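Local coordinates for protein putative histidinol-phosphate aminotransferase (Erwinia carotovora atroseptica, PDB 3LY1) that binds pyridoxal 5'-phosphate and probably works as a transaminase of the histidinol-phosphate aminotransferase subfamily, at residues I144-N149 with M175-E180; N204-K209 with G223-H228; D270-I275 with G333-M338. All blocks are in the same frame, centred on the assembly; numbering follows the deposited sequence.

Interaction 1: residues I144-N149 with M175-E180. With PLP (pyridoxal-5'-phosphate), chain E.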
loop_
_atom_site.group_PDB
_atom_site.type_symbol
_atom_site.label_atom_id
_atom_site.label_comp_id
_atom_site.label_asym_id
_atom_site.label_seq_id
_atom_site.Cartn_x
_atom_site.Cartn_y
_atom_site.Cartn_z
ATOM N N ILE A 144 3.540 -24.165 0.483
ATOM C CA ILE A 144 4.192 -22.951 -0.040
ATOM C C ILE A 144 5.592 -22.964 0.510
ATOM O O ILE A 144 5.770 -23.165 1.708
ATOM C CB ILE A 144 3.486 -21.654 0.438
ATOM C CG1 ILE A 144 2.005 -21.671 0.029
ATOM C CG2 ILE A 144 4.218 -20.377 -0.086
ATOM C CD1 ILE A 144 1.183 -20.496 0.568
ATOM N N VAL A 145 6.593 -22.744 -0.345
ATOM C CA VAL A 145 7.994 -22.760 0.065
ATOM C C VAL A 145 8.456 -21.317 -0.087
ATOM O O VAL A 145 8.270 -20.749 -1.147
ATOM C CB VAL A 145 8.872 -23.675 -0.824
ATOM C CG1 VAL A 145 10.357 -23.625 -0.331
ATOM C CG2 VAL A 145 8.330 -25.111 -0.868
ATOM N N TYR A 146 9.016 -20.720 0.968
ATOM C CA TYR A 146 9.474 -19.318 0.928
ATOM C C TYR A 146 10.993 -19.290 1.102
ATOM O O TYR A 146 11.492 -19.646 2.175
ATOM C CB TYR A 146 8.738 -18.496 1.995
ATOM C CG TYR A 146 9.177 -17.056 2.164
ATOM C CD1 TYR A 146 9.115 -16.157 1.101
ATOM C CD2 TYR A 146 9.646 -16.590 3.386
ATOM C CE1 TYR A 146 9.509 -14.857 1.232
ATOM C CE2 TYR A 146 10.020 -15.250 3.547
ATOM C CZ TYR A 146 9.971 -14.398 2.451
ATOM O OH TYR A 146 10.372 -13.087 2.544
ATOM N N LEU A 147 11.680 -18.871 0.035
ATOM C CA LEU A 147 13.125 -18.917 -0.101
ATOM C C LEU A 147 13.631 -17.498 -0.320
ATOM O O LEU A 147 13.366 -16.887 -1.337
ATOM C CB LEU A 147 13.535 -19.785 -1.286
ATOM C CG LEU A 147 13.115 -21.261 -1.312
ATOM C CD1 LEU A 147 13.580 -21.902 -2.642
ATOM C CD2 LEU A 147 13.643 -22.041 -0.089
ATOM N N VAL A 148 14.300 -16.975 0.684
ATOM C CA VAL A 148 14.922 -15.656 0.616
ATOM C C VAL A 148 16.364 -15.831 0.208
ATOM O O VAL A 148 17.119 -16.615 0.843
ATOM C CB VAL A 148 14.771 -14.911 1.977
ATOM C CG1 VAL A 148 15.325 -13.462 1.833
ATOM C CG2 VAL A 148 13.286 -14.933 2.427
ATOM N N ASN A 149 16.773 -15.089 -0.830
ATOM C CA ASN A 149 18.029 -15.338 -1.507
ATOM C C ASN A 149 18.527 -14.056 -2.118
ATOM O O ASN A 149 18.018 -13.665 -3.151
ATOM C CB ASN A 149 17.862 -16.362 -2.651
ATOM C CG ASN A 149 19.174 -17.021 -3.054
ATOM O OD1 ASN A 149 20.102 -17.154 -2.217
ATOM N ND2 ASN A 149 19.292 -17.402 -4.356
HETATM N N MSE A 175 3.950 -24.249 -4.444
HETATM C CA MSE A 175 4.272 -22.925 -4.986
HETATM C C MSE A 175 5.529 -22.426 -4.287
HETATM O O MSE A 175 5.616 -22.492 -3.042
HETATM C CB MSE A 175 3.108 -21.964 -4.737
HETATM C CG MSE A 175 3.372 -20.512 -5.068
HETATM SE SE MSE A 175 3.775 -20.343 -6.968
HETATM C CE MSE A 175 2.063 -20.317 -7.746
ATOM N N PHE A 176 6.481 -21.912 -5.071
ATOM C CA PHE A 176 7.732 -21.401 -4.566
ATOM C C PHE A 176 7.632 -19.891 -4.608
ATOM O O PHE A 176 7.311 -19.323 -5.647
ATOM C CB PHE A 176 8.918 -21.854 -5.434
ATOM C CG PHE A 176 9.236 -23.292 -5.309
ATOM C CD1 PHE A 176 8.567 -24.231 -6.079
ATOM C CD2 PHE A 176 10.185 -23.723 -4.381
ATOM C CE1 PHE A 176 8.827 -25.604 -5.911
ATOM C CE2 PHE A 176 10.457 -25.078 -4.217
ATOM C CZ PHE A 176 9.771 -26.021 -4.950
ATOM N N ILE A 177 7.878 -19.245 -3.480
ATOM C CA ILE A 177 8.056 -17.801 -3.423
ATOM C C ILE A 177 9.550 -17.546 -3.213
ATOM O O ILE A 177 10.123 -17.950 -2.199
ATOM C CB ILE A 177 7.275 -17.162 -2.261
ATOM C CG1 ILE A 177 5.760 -17.433 -2.342
ATOM C CG2 ILE A 177 7.554 -15.640 -2.181
ATOM C CD1 ILE A 177 5.004 -17.134 -1.027
ATOM N N VAL A 178 10.175 -16.842 -4.154
ATOM C CA VAL A 178 11.587 -16.557 -4.102
ATOM C C VAL A 178 11.763 -15.053 -3.956
ATOM O O VAL A 178 11.321 -14.286 -4.817
ATOM C CB VAL A 178 12.367 -17.060 -5.373
ATOM C CG1 VAL A 178 13.868 -16.919 -5.182
ATOM C CG2 VAL A 178 11.993 -18.527 -5.731
ATOM N N ASP A 179 12.377 -14.649 -2.841
ATOM C CA ASP A 179 12.456 -13.251 -2.413
ATOM C C ASP A 179 13.866 -12.763 -2.658
ATOM O O ASP A 179 14.788 -13.106 -1.921
ATOM C CB ASP A 179 12.007 -13.144 -0.927
ATOM C CG ASP A 179 11.960 -11.713 -0.398
ATOM O OD1 ASP A 179 12.581 -10.787 -1.037
ATOM O OD2 ASP A 179 11.307 -11.522 0.701
ATOM N N GLU A 180 14.031 -11.969 -3.719
ATOM C CA GLU A 180 15.332 -11.490 -4.122
ATOM C C GLU A 180 15.517 -10.015 -3.817
ATOM O O GLU A 180 16.158 -9.300 -4.583
ATOM C CB GLU A 180 15.534 -11.792 -5.596
ATOM C CG GLU A 180 15.535 -13.326 -5.883
ATOM C CD GLU A 180 15.847 -13.715 -7.346
ATOM O OE1 GLU A 180 16.118 -12.836 -8.212
ATOM O OE2 GLU A 180 15.825 -14.945 -7.611
HETATM N N1 PLP E . 12.023 -9.237 1.847
HETATM C C2 PLP E . 13.159 -9.207 2.631
HETATM C C2A PLP E . 14.084 -10.398 2.607
HETATM C C3 PLP E . 13.383 -8.091 3.438
HETATM O O3 PLP E . 14.490 -8.070 4.224
HETATM C C4 PLP E . 12.458 -7.024 3.438
HETATM C C4A PLP E . 12.750 -5.757 4.201
HETATM O O4A PLP E . 13.074 -5.906 5.367
HETATM C C5 PLP E . 11.307 -7.080 2.644
HETATM C C6 PLP E . 11.112 -8.220 1.863
HETATM C C5A PLP E . 10.277 -5.972 2.618
HETATM O O4P PLP E . 10.770 -4.705 2.143
HETATM P P PLP E . 9.818 -3.686 1.367
HETATM O O1P PLP E . 8.396 -3.782 1.822
HETATM O O2P PLP E . 10.018 -4.096 -0.067
HETATM O O3P PLP E . 10.473 -2.353 1.691
HETATM O O HOH W 1 17.557 -16.783 -6.721
#

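Interaction 2: residues N204-K209 with G223-H228. With EDO (1,2-ethanediol), chain H.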
loop_
_atom_site.group_PDB
_atom_site.type_symbol
_atom_site.label_atom_id
_atom_site.label_comp_id
_atom_site.label_asym_id
_atom_site.label_seq_id
_atom_site.Cartn_x
_atom_site.Cartn_y
_atom_site.Cartn_z
ATOM N N ASN A 204 5.005 -22.332 -11.199
ATOM C CA ASN A 204 5.137 -22.622 -9.781
ATOM C C ASN A 204 6.137 -21.708 -9.066
ATOM O O ASN A 204 6.674 -22.074 -8.010
ATOM C CB ASN A 204 5.491 -24.100 -9.585
ATOM C CG ASN A 204 6.900 -24.478 -10.077
ATOM O OD1 ASN A 204 7.508 -23.784 -10.870
ATOM N ND2 ASN A 204 7.384 -25.635 -9.632
ATOM N N ILE A 205 6.388 -20.525 -9.626
ATOM C CA ILE A 205 7.317 -19.578 -9.021
ATOM C C ILE A 205 6.724 -18.178 -8.950
ATOM O O ILE A 205 6.255 -17.664 -9.962
ATOM C CB ILE A 205 8.632 -19.400 -9.832
ATOM C CG1 ILE A 205 9.246 -20.730 -10.239
ATOM C CG2 ILE A 205 9.605 -18.502 -9.036
ATOM C CD1 ILE A 205 10.490 -20.617 -11.186
ATOM N N ILE A 206 6.793 -17.568 -7.761
ATOM C CA ILE A 206 6.579 -16.123 -7.532
ATOM C C ILE A 206 7.952 -15.527 -7.127
ATOM O O ILE A 206 8.565 -15.920 -6.126
ATOM C CB ILE A 206 5.472 -15.887 -6.408
ATOM C CG1 ILE A 206 4.124 -16.485 -6.826
ATOM C CG2 ILE A 206 5.338 -14.403 -6.006
ATOM C CD1 ILE A 206 3.115 -16.816 -5.599
ATOM N N LEU A 207 8.448 -14.620 -7.949
ATOM C CA LEU A 207 9.615 -13.818 -7.639
ATOM C C LEU A 207 9.147 -12.509 -7.066
ATOM O O LEU A 207 8.301 -11.817 -7.655
ATOM C CB LEU A 207 10.419 -13.550 -8.891
ATOM C CG LEU A 207 11.577 -12.563 -8.846
ATOM C CD1 LEU A 207 12.607 -12.974 -7.775
ATOM C CD2 LEU A 207 12.204 -12.491 -10.219
ATOM N N LEU A 208 9.710 -12.148 -5.936
ATOM C CA LEU A 208 9.411 -10.868 -5.303
ATOM C C LEU A 208 10.656 -10.015 -5.325
ATOM O O LEU A 208 11.775 -10.492 -4.977
ATOM C CB LEU A 208 8.957 -11.071 -3.879
ATOM C CG LEU A 208 7.651 -11.834 -3.666
ATOM C CD1 LEU A 208 7.454 -12.009 -2.217
ATOM C CD2 LEU A 208 6.408 -11.157 -4.374
ATOM N N LYS A 209 10.440 -8.762 -5.724
ATOM C CA LYS A 209 11.498 -7.772 -5.764
ATOM C C LYS A 209 11.001 -6.439 -5.223
ATOM O O LYS A 209 9.795 -6.220 -5.052
ATOM C CB LYS A 209 12.101 -7.654 -7.184
ATOM C CG LYS A 209 13.077 -8.837 -7.515
ATOM C CD LYS A 209 13.792 -8.710 -8.858
ATOM C CE LYS A 209 14.830 -7.574 -8.827
ATOM N NZ LYS A 209 16.071 -7.928 -8.041
ATOM N N GLY A 223 7.386 -2.068 -4.754
ATOM C CA GLY A 223 7.920 -3.378 -5.050
ATOM C C GLY A 223 7.039 -4.037 -6.084
ATOM O O GLY A 223 6.120 -3.403 -6.614
ATOM N N TYR A 224 7.331 -5.299 -6.400
ATOM C CA TYR A 224 6.568 -6.014 -7.409
ATOM C C TYR A 224 6.776 -7.532 -7.309
ATOM O O TYR A 224 7.725 -8.009 -6.643
ATOM C CB TYR A 224 6.860 -5.504 -8.834
ATOM C CG TYR A 224 8.285 -5.648 -9.301
ATOM C CD1 TYR A 224 9.261 -4.754 -8.903
ATOM C CD2 TYR A 224 8.659 -6.685 -10.149
ATOM C CE1 TYR A 224 10.567 -4.863 -9.346
ATOM C CE2 TYR A 224 9.979 -6.825 -10.572
ATOM C CZ TYR A 224 10.925 -5.905 -10.190
ATOM O OH TYR A 224 12.221 -6.055 -10.628
ATOM N N ALA A 225 5.830 -8.260 -7.899
ATOM C CA ALA A 225 5.937 -9.706 -8.128
ATOM C C ALA A 225 6.080 -9.983 -9.639
ATOM O O ALA A 225 5.524 -9.258 -10.496
ATOM C CB ALA A 225 4.754 -10.453 -7.532
ATOM N N VAL A 226 6.834 -11.025 -9.959
ATOM C CA VAL A 226 6.938 -11.573 -11.307
ATOM C C VAL A 226 6.480 -13.029 -11.271
ATOM O O VAL A 226 6.904 -13.815 -10.392
ATOM C CB VAL A 226 8.358 -11.448 -11.868
ATOM C CG1 VAL A 226 8.349 -11.747 -13.395
ATOM C CG2 VAL A 226 8.981 -10.060 -11.526
ATOM N N ALA A 227 5.537 -13.397 -12.142
ATOM C CA ALA A 227 5.065 -14.779 -12.173
ATOM C C ALA A 227 4.309 -15.047 -13.468
ATOM O O ALA A 227 4.077 -14.135 -14.256
ATOM C CB ALA A 227 4.176 -15.057 -10.963
ATOM N N HIS A 228 3.876 -16.293 -13.670
ATOM C CA HIS A 228 3.014 -16.599 -14.813
ATOM C C HIS A 228 1.754 -15.730 -14.663
ATOM O O HIS A 228 1.350 -15.437 -13.545
ATOM C CB HIS A 228 2.659 -18.091 -14.815
ATOM C CG HIS A 228 1.916 -18.548 -16.041
ATOM N ND1 HIS A 228 0.540 -18.668 -16.082
ATOM C CD2 HIS A 228 2.369 -18.983 -17.240
ATOM C CE1 HIS A 228 0.178 -19.114 -17.275
ATOM N NE2 HIS A 228 1.270 -19.305 -18.000
HETATM C C1 EDO H . 13.842 -3.336 -9.939
HETATM O O1 EDO H . 14.312 -4.587 -9.448
HETATM C C2 EDO H . 14.177 -3.248 -11.419
HETATM O O2 EDO H . 15.532 -2.829 -11.532
HETATM O O HOH W 2 4.839 -18.604 -12.076
#

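Interaction 3: residues D270-I275 with G333-M338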
loop_
_atom_site.group_PDB
_atom_site.type_symbol
_atom_site.label_atom_id
_atom_site.label_comp_id
_atom_site.label_asym_id
_atom_site.label_seq_id
_atom_site.Cartn_x
_atom_site.Cartn_y
_atom_site.Cartn_z
ATOM N N ASP A 270 30.056 -2.512 -1.142
ATOM C CA ASP A 270 31.216 -3.402 -1.136
ATOM C C ASP A 270 32.346 -2.827 -0.289
ATOM O O ASP A 270 32.984 -3.556 0.457
ATOM C CB ASP A 270 31.744 -3.642 -2.565
ATOM C CG ASP A 270 30.819 -4.543 -3.419
ATOM O OD1 ASP A 270 30.091 -5.413 -2.867
ATOM O OD2 ASP A 270 30.853 -4.405 -4.662
ATOM N N VAL A 271 32.602 -1.527 -0.435
ATOM C CA VAL A 271 33.618 -0.860 0.355
ATOM C C VAL A 271 33.264 -0.935 1.854
ATOM O O VAL A 271 34.129 -1.234 2.665
ATOM C CB VAL A 271 33.804 0.606 -0.074
ATOM C CG1 VAL A 271 34.801 1.329 0.879
ATOM C CG2 VAL A 271 34.259 0.687 -1.572
ATOM N N SER A 272 32.010 -0.631 2.201
ATOM C CA SER A 272 31.581 -0.651 3.588
ATOM C C SER A 272 31.734 -2.046 4.192
ATOM O O SER A 272 32.156 -2.176 5.341
ATOM C CB SER A 272 30.138 -0.173 3.731
ATOM O OG SER A 272 30.082 1.225 3.472
ATOM N N ARG A 273 31.379 -3.081 3.412
ATOM C CA ARG A 273 31.493 -4.463 3.856
ATOM C C ARG A 273 32.927 -4.794 4.285
ATOM O O ARG A 273 33.128 -5.320 5.376
ATOM C CB ARG A 273 31.084 -5.444 2.756
ATOM C CG ARG A 273 31.010 -6.892 3.248
ATOM C CD ARG A 273 30.743 -7.895 2.126
ATOM N NE ARG A 273 29.405 -7.812 1.521
ATOM C CZ ARG A 273 29.145 -7.337 0.302
ATOM N NH1 ARG A 273 30.103 -6.848 -0.470
ATOM N NH2 ARG A 273 27.908 -7.328 -0.146
ATOM N N GLN A 274 33.899 -4.487 3.431
ATOM C CA GLN A 274 35.286 -4.807 3.751
ATOM C C GLN A 274 35.789 -4.084 5.025
ATOM O O GLN A 274 36.589 -4.648 5.773
ATOM C CB GLN A 274 36.183 -4.548 2.538
ATOM C CG GLN A 274 35.812 -5.428 1.323
ATOM C CD GLN A 274 35.877 -6.923 1.629
ATOM O OE1 GLN A 274 36.924 -7.435 2.012
ATOM N NE2 GLN A 274 34.754 -7.619 1.480
ATOM N N ILE A 275 35.303 -2.880 5.285
ATOM C CA ILE A 275 35.675 -2.189 6.515
ATOM C C ILE A 275 35.191 -2.937 7.752
ATOM O O ILE A 275 35.932 -3.104 8.712
ATOM C CB ILE A 275 35.128 -0.759 6.547
ATOM C CG1 ILE A 275 35.841 0.058 5.471
ATOM C CG2 ILE A 275 35.344 -0.088 7.936
ATOM C CD1 ILE A 275 35.205 1.427 5.227
ATOM N N GLY A 333 26.419 0.649 6.720
ATOM C CA GLY A 333 26.320 2.097 6.530
ATOM C C GLY A 333 27.262 2.607 5.457
ATOM O O GLY A 333 27.842 1.833 4.700
ATOM N N THR A 334 27.421 3.928 5.381
ATOM C CA THR A 334 28.352 4.518 4.416
ATOM C C THR A 334 29.755 4.105 4.866
ATOM O O THR A 334 29.922 3.705 6.027
ATOM C CB THR A 334 28.279 6.062 4.383
ATOM O OG1 THR A 334 28.757 6.604 5.627
ATOM C CG2 THR A 334 26.845 6.536 4.114
ATOM N N PRO A 335 30.753 4.186 3.961
ATOM C CA PRO A 335 32.126 3.805 4.359
ATOM C C PRO A 335 32.624 4.576 5.601
ATOM O O PRO A 335 33.231 3.987 6.508
ATOM C CB PRO A 335 32.953 4.110 3.087
ATOM C CG PRO A 335 31.923 3.811 1.949
ATOM C CD PRO A 335 30.645 4.414 2.498
ATOM N N GLN A 336 32.314 5.875 5.656
ATOM C CA GLN A 336 32.741 6.682 6.800
ATOM C C GLN A 336 32.004 6.251 8.057
ATOM O O GLN A 336 32.608 6.192 9.139
ATOM C CB GLN A 336 32.553 8.171 6.562
ATOM C CG GLN A 336 33.618 8.786 5.668
ATOM C CD GLN A 336 33.245 10.186 5.257
ATOM O OE1 GLN A 336 32.366 10.381 4.416
ATOM N NE2 GLN A 336 33.893 11.170 5.856
ATOM N N GLU A 337 30.721 5.888 7.944
ATOM C CA GLU A 337 30.017 5.399 9.126
ATOM C C GLU A 337 30.639 4.079 9.622
ATOM O O GLU A 337 30.724 3.837 10.839
ATOM C CB GLU A 337 28.518 5.233 8.866
ATOM C CG GLU A 337 27.717 6.536 8.747
ATOM C CD GLU A 337 26.263 6.298 8.309
ATOM O OE1 GLU A 337 25.965 5.253 7.663
ATOM O OE2 GLU A 337 25.416 7.168 8.614
HETATM N N MSE A 338 31.017 3.199 8.699
HETATM C CA MSE A 338 31.483 1.866 9.075
HETATM C C MSE A 338 32.899 1.912 9.640
HETATM O O MSE A 338 33.230 1.121 10.517
HETATM C CB MSE A 338 31.384 0.869 7.909
HETATM C CG MSE A 338 29.959 0.520 7.545
HETATM SE SE MSE A 338 28.735 0.493 9.071
HETATM C CE MSE A 338 29.406 -1.069 10.055
#

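Interaction 1: residues I144-N149 with M175-E180
D179 and Y146 meet at the cofactor end of two adjacent strands, where one carboxylate oxygen serves two partners. D179 OD2 accepts from the pyridine nitrogen N1 of PLP at 2.7 Å and from Y146 OH at 2.6 Å, the phenol bond using the anti lone pair of OD2. Both side chains leave the same face of the sheet with CG anti to the backbone N (chi1 175° for Y146, -176° for D179), which carries the phenol forward to the carboxylate two rungs on; the ring and carboxylate planes stand 47° apart. The other oxygen, OD1, accepts from the backbone N of A181, so the carboxylate is gripped at both ends; an aspartate on the pyridine nitrogen is the arrangement of fold-type I PLP enzymes. V148 CG1 touches the cofactor methyl C2A at 3.4 Å. V148 and D179 end parallel strands 143-148 and 174-179, joined through helix 160-168 as a beta-alpha-beta crossover. Five nearly straight backbone hydrogen bonds hold the register, from V145 N to M175 O (2.9 Å) through to N149 N to D179 O. Behind the phenol, I177 CG2 lies at the edge of the Y146 ring, and I177 CD1 presses on I144 CG2 at a tight 3.5 Å. On the reverse face V145 and F176 lie side by side, with V145 CB 3.8 Å from F176 CD2, and the F176 ring also meets W166 edge-to-face.

Interaction 2: residues N204-K209 with G223-H228
The side chain of Y224 lies beside that of K209 across an antiparallel pair, and one face of its ring takes K209 CB. This carbon sits 4.0 Å from the Y224 ring centroid, 26° off the normal and displaced toward the rim, a CH-pi contact. Y224 CG stands between the backbone N and the carbonyl carbon (chi1 61°), an orientation that swings the ring over toward K209. The lysine then bends, bringing CE to 3.5 Å from Y224 OH, while NZ forms a salt bridge with E184. The phenol is hydrogen-bonded to H64 and, at 2.8 Å from Y224 OH, to O1 of a 1,2-ethanediol probably left from crystallisation. Two hydrogen-bonded pairs, L207 with V226 and K209 with Y224, hold the backbones together; the K209 N to Y224 O bond is almost straight at 177°. Between them L208 CD2 reaches A225 CB at 3.6 Å on the opposite face. Beyond the L207-V226 pair, a water links the chains, giving to I205 O and accepting from H228 N. Strand 223-226 is the antiparallel strand of the PLP-fold large-domain sheet, set beside the parallel run that 205-210 continues with 174-179; helix 229-235 packs on I206, A225 and A227, and helix 195-199 on I205 and L207.

Interaction 3: residues D270-I275 with G333-M338
S272 of helix 259-283 bonds to G333 just ahead of helix 335-350, so the contact joins the middle of a long helix to the capped N-terminal end of another. That end is a capping box: E337 N donates to T334 OG1, and T334 N returns the bond to E337 OE1 at 3.0 Å, reaching it on the anti side and 32° out of the carboxylate plane. The reciprocal pair fixes the turn from which G333 O faces helix 259-283.

One polar bond spans the two segments. S272 OG donates to G333 O at 2.6 Å, tilted 21° from the carbonyl plane; with OG beside its own backbone N (chi1 -70°), the hydroxyl is directed at the start of the partner helix. The ring atom P335 CD also approaches S272 OG, at 3.4 Å. A weak hydrogen bond links this hydroxyl to S268 O, one turn earlier in its own helix.

Apolar contacts flank this bond. V271 CG1 meets P335 CG at 3.9 Å, the two side chains crossing at about a right angle. I275, one turn beyond V271, sends its two branches to different places: CD1 lies 4.1 Å from P335 CB, while CG2 lies 4.1 Å from M338 CB. In the modelled conformer of the selenomethionine M338, CG is 3.9 Å from S272 CB. Farther along helix 335-350, Q339 and A342 continue the packing against I275.

Among the charged groups, R273 points away from the partner helix. It donates to S290 OG and G292 O, which ties helix 259-283 to the chain leading into strand 294-298. D270 has a cationic partner in K266 and a second in R273, whose NH1 forms a salt bridge with D270 OD1 at 2.8 Å, the oxygen lying in the guanidinium plane.

Overall arrangement
Along the chain the three contacts follow in series, each closing before the next opens. Interactions 1 and 2 have centres 9 Å apart and belong to one mixed seven-stranded sheet, in which strands 174-179 and 205-210 are neighbours: V178 N with I206 O and I206 N with F176 O make probable hydrogen bonds between them. Strand 223-226 is the antiparallel member beside these parallel strands, an arrangement of the large domain of fold-type I PLP enzymes. Interaction 3 lies across the chain's centre, about 29 and 31 Å from the other two centre to centre, among helices 259-283 and 335-350. It lies away from the cofactor site, which interaction 1 touches directly.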